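Local structure of lactose Operon Repressor (Escherichia coli, 1JYE) at residues S224-Q227 with Q228-M232. The protein represses transcription of the lactose operon by binding operator DNA, with a periplasmic-binding-protein-like core that probably senses the inducer. The protein carries 1 engineered substitution. Residues are numbered along the deposited sequence; the frame is centred on the assembly and turned at random.
Sequences SGFQ and QTMQM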
ATOM      1  N   SER A 224      12.410  -2.339  -9.197  1.00 15.77           N
ATOM      2  CA  SER A 224      13.839  -2.370  -8.878  1.00 16.42           C
ATOM      3  C   SER A 224      14.278  -3.818  -8.662  1.00 17.09           C
ATOM      4  O   SER A 224      15.404  -4.192  -8.994  1.00 16.67           O
ATOM      5  CB  SER A 224      14.153  -1.514  -7.640  1.00 17.33           C
ATOM      6  OG  SER A 224      13.727  -2.125  -6.434  1.00 19.62           O
ATOM      7  N   GLY A 225      13.385  -4.638  -8.114  1.00 15.93           N
ATOM      8  CA  GLY A 225      13.715  -6.038  -7.901  1.00 14.82           C
ATOM      9  C   GLY A 225      13.861  -6.738  -9.239  1.00 16.11           C
ATOM     10  O   GLY A 225      14.731  -7.589  -9.430  1.00 14.51           O
ATOM     11  N   PHE A 226      12.997  -6.374 -10.179  1.00 14.01           N
ATOM     12  CA  PHE A 226      13.032  -6.957 -11.513  1.00 15.31           C
ATOM     13  C   PHE A 226      14.314  -6.556 -12.244  1.00 15.59           C
ATOM     14  O   PHE A 226      15.007  -7.400 -12.818  1.00 16.64           O
ATOM     15  CB  PHE A 226      11.827  -6.476 -12.325  1.00 14.70           C
ATOM     16  CG  PHE A 226      11.838  -6.942 -13.754  1.00 15.62           C
ATOM     17  CD1 PHE A 226      11.506  -8.253 -14.075  1.00 15.04           C
ATOM     18  CD2 PHE A 226      12.207  -6.073 -14.778  1.00 17.34           C
ATOM     19  CE1 PHE A 226      11.541  -8.697 -15.396  1.00 16.59           C
ATOM     20  CE2 PHE A 226      12.246  -6.509 -16.101  1.00 16.76           C
ATOM     21  CZ  PHE A 226      11.912  -7.822 -16.409  1.00 17.02           C
ATOM     22  N   GLN A 227      14.617  -5.263 -12.224  1.00 16.53           N
ATOM     23  CA  GLN A 227      15.801  -4.745 -12.904  1.00 18.09           C
ATOM     24  C   GLN A 227      17.101  -5.314 -12.346  1.00 17.65           C
ATOM     25  O   GLN A 227      17.952  -5.787 -13.098  1.00 17.91           O
ATOM     26  CB  GLN A 227      15.833  -3.220 -12.817  1.00 19.32           C
ATOM     27  CG  GLN A 227      14.620  -2.545 -13.437  1.00 26.63           C
ATOM     28  CD  GLN A 227      14.633  -1.037 -13.267  1.00 29.33           C
ATOM     29  OE1 GLN A 227      14.828  -0.527 -12.163  1.00 33.63           O
ATOM     30  NE2 GLN A 227      14.410  -0.318 -14.358  1.00 33.15           N
ATOM     31  N   GLN A 228      17.256  -5.267 -11.029  1.00 17.57           N
ATOM     32  CA  GLN A 228      18.475  -5.775 -10.406  1.00 16.29           C
ATOM     33  C   GLN A 228      18.674  -7.264 -10.650  1.00 17.44           C
ATOM     34  O   GLN A 228      19.794  -7.718 -10.916  1.00 16.42           O
ATOM     35  CB  GLN A 228      18.459  -5.493  -8.900  1.00 15.19           C
ATOM     36  CG  GLN A 228      18.568  -4.015  -8.560  1.00 16.16           C
ATOM     37  CD  GLN A 228      19.809  -3.380  -9.160  1.00 17.77           C
ATOM     38  OE1 GLN A 228      20.918  -3.880  -8.983  1.00 18.78           O
ATOM     39  NE2 GLN A 228      19.626  -2.272  -9.872  1.00 18.64           N
ATOM     40  N   THR A 229      17.591  -8.028 -10.565  1.00 15.57           N
ATOM     41  CA  THR A 229      17.677  -9.465 -10.775  1.00 16.25           C
ATOM     42  C   THR A 229      17.986  -9.783 -12.237  1.00 17.84           C
ATOM     43  O   THR A 229      18.789 -10.669 -12.526  1.00 17.94           O
ATOM     44  CB  THR A 229      16.379 -10.162 -10.336  1.00 15.90           C
ATOM     45  OG1 THR A 229      16.136  -9.860  -8.955  1.00 16.85           O
ATOM     46  CG2 THR A 229      16.494 -11.675 -10.498  1.00 16.20           C
ATOM     47  N   MET A 230      17.355  -9.062 -13.160  1.00 17.87           N
ATOM     48  CA  MET A 230      17.616  -9.291 -14.576  1.00 20.27           C
ATOM     49  C   MET A 230      19.073  -8.967 -14.891  1.00 19.85           C
ATOM     50  O   MET A 230      19.720  -9.675 -15.662  1.00 21.38           O
ATOM     51  CB  MET A 230      16.705  -8.426 -15.452  1.00 22.59           C
ATOM     52  CG  MET A 230      15.286  -8.948 -15.599  1.00 25.58           C
ATOM     53  SD  MET A 230      15.220 -10.618 -16.289  1.00 30.18           S
ATOM     54  CE  MET A 230      16.271 -10.449 -17.701  1.00 28.41           C
ATOM     55  N   GLN A 231      19.589  -7.897 -14.293  1.00 19.82           N
ATOM     56  CA  GLN A 231      20.975  -7.497 -14.531  1.00 21.74           C
ATOM     57  C   GLN A 231      21.937  -8.559 -14.020  1.00 21.37           C
ATOM     58  O   GLN A 231      22.950  -8.853 -14.658  1.00 22.09           O
ATOM     59  CB  GLN A 231      21.266  -6.153 -13.858  1.00 22.89           C
ATOM     60  CG  GLN A 231      20.482  -4.995 -14.463  1.00 27.56           C
ATOM     61  CD  GLN A 231      20.815  -3.654 -13.837  1.00 29.37           C
ATOM     62  OE1 GLN A 231      20.157  -2.648 -14.110  1.00 33.59           O
ATOM     63  NE2 GLN A 231      21.842  -3.629 -12.998  1.00 29.97           N
ATOM     64  N   MET A 232      21.611  -9.134 -12.867  1.00 19.73           N
ATOM     65  CA  MET A 232      22.430 -10.180 -12.268  1.00 20.68           C
ATOM     66  C   MET A 232      22.440 -11.411 -13.169  1.00 21.31           C
ATOM     67  O   MET A 232      23.499 -11.960 -13.488  1.00 20.73           O
ATOM     68  CB  MET A 232      21.874 -10.558 -10.894  1.00 19.89           C
ATOM     69  CG  MET A 232      22.592 -11.726 -10.238  1.00 20.28           C
ATOM     70  SD  MET A 232      21.807 -12.222  -8.700  1.00 20.28           S
ATOM     71  CE  MET A 232      20.335 -13.050  -9.328  1.00 21.60           C
TER
HETATM   72  O   HOH W   1      17.174  -0.809 -10.272  1.00 30.88           O
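With CG of Phe226 anti to the backbone N (chi1 175°) and CG of Met230 anti to its own carbonyl carbon (chi1 -78°), the two side chains, one helical turn apart, lie side by side and point the same way. Met230 CG sits over one face of the Phe226 ring, offset toward the rim, and its closest ring atom is CZ at 3.6 Å; this is a CH-pi contact. The bend at chi2 (-58°) leaves Met230 SD 4.8 Å from the centroid of the Phe226 ring, oblique to it, a Met-aromatic contact. Phe226 also meets Arg255 in a cation-pi pair and packs on Cys281 of the second subunit.

All this belongs to helix 222-234, which lies against the parallel sheet of strands 214-217, 182-186, 241-244 and 269-271 in the periplasmic-binding-protein-like domain; Thr229 touches Met242 of strand 241-244. On the buried side, Thr229 OG1, beside its backbone N, donates to Gly225 O at 2.7 Å. The same oxygen takes Thr229 N at 3.1 Å from above the carbonyl plane, so two donors of one residue grip it. Elsewhere on the helix, a water donates to Gln227 OE1 (3.0 Å) and accepts from Gln228 NE2 (2.9 Å), while Gln228 OE1 is hydrogen-bonded to Arg216.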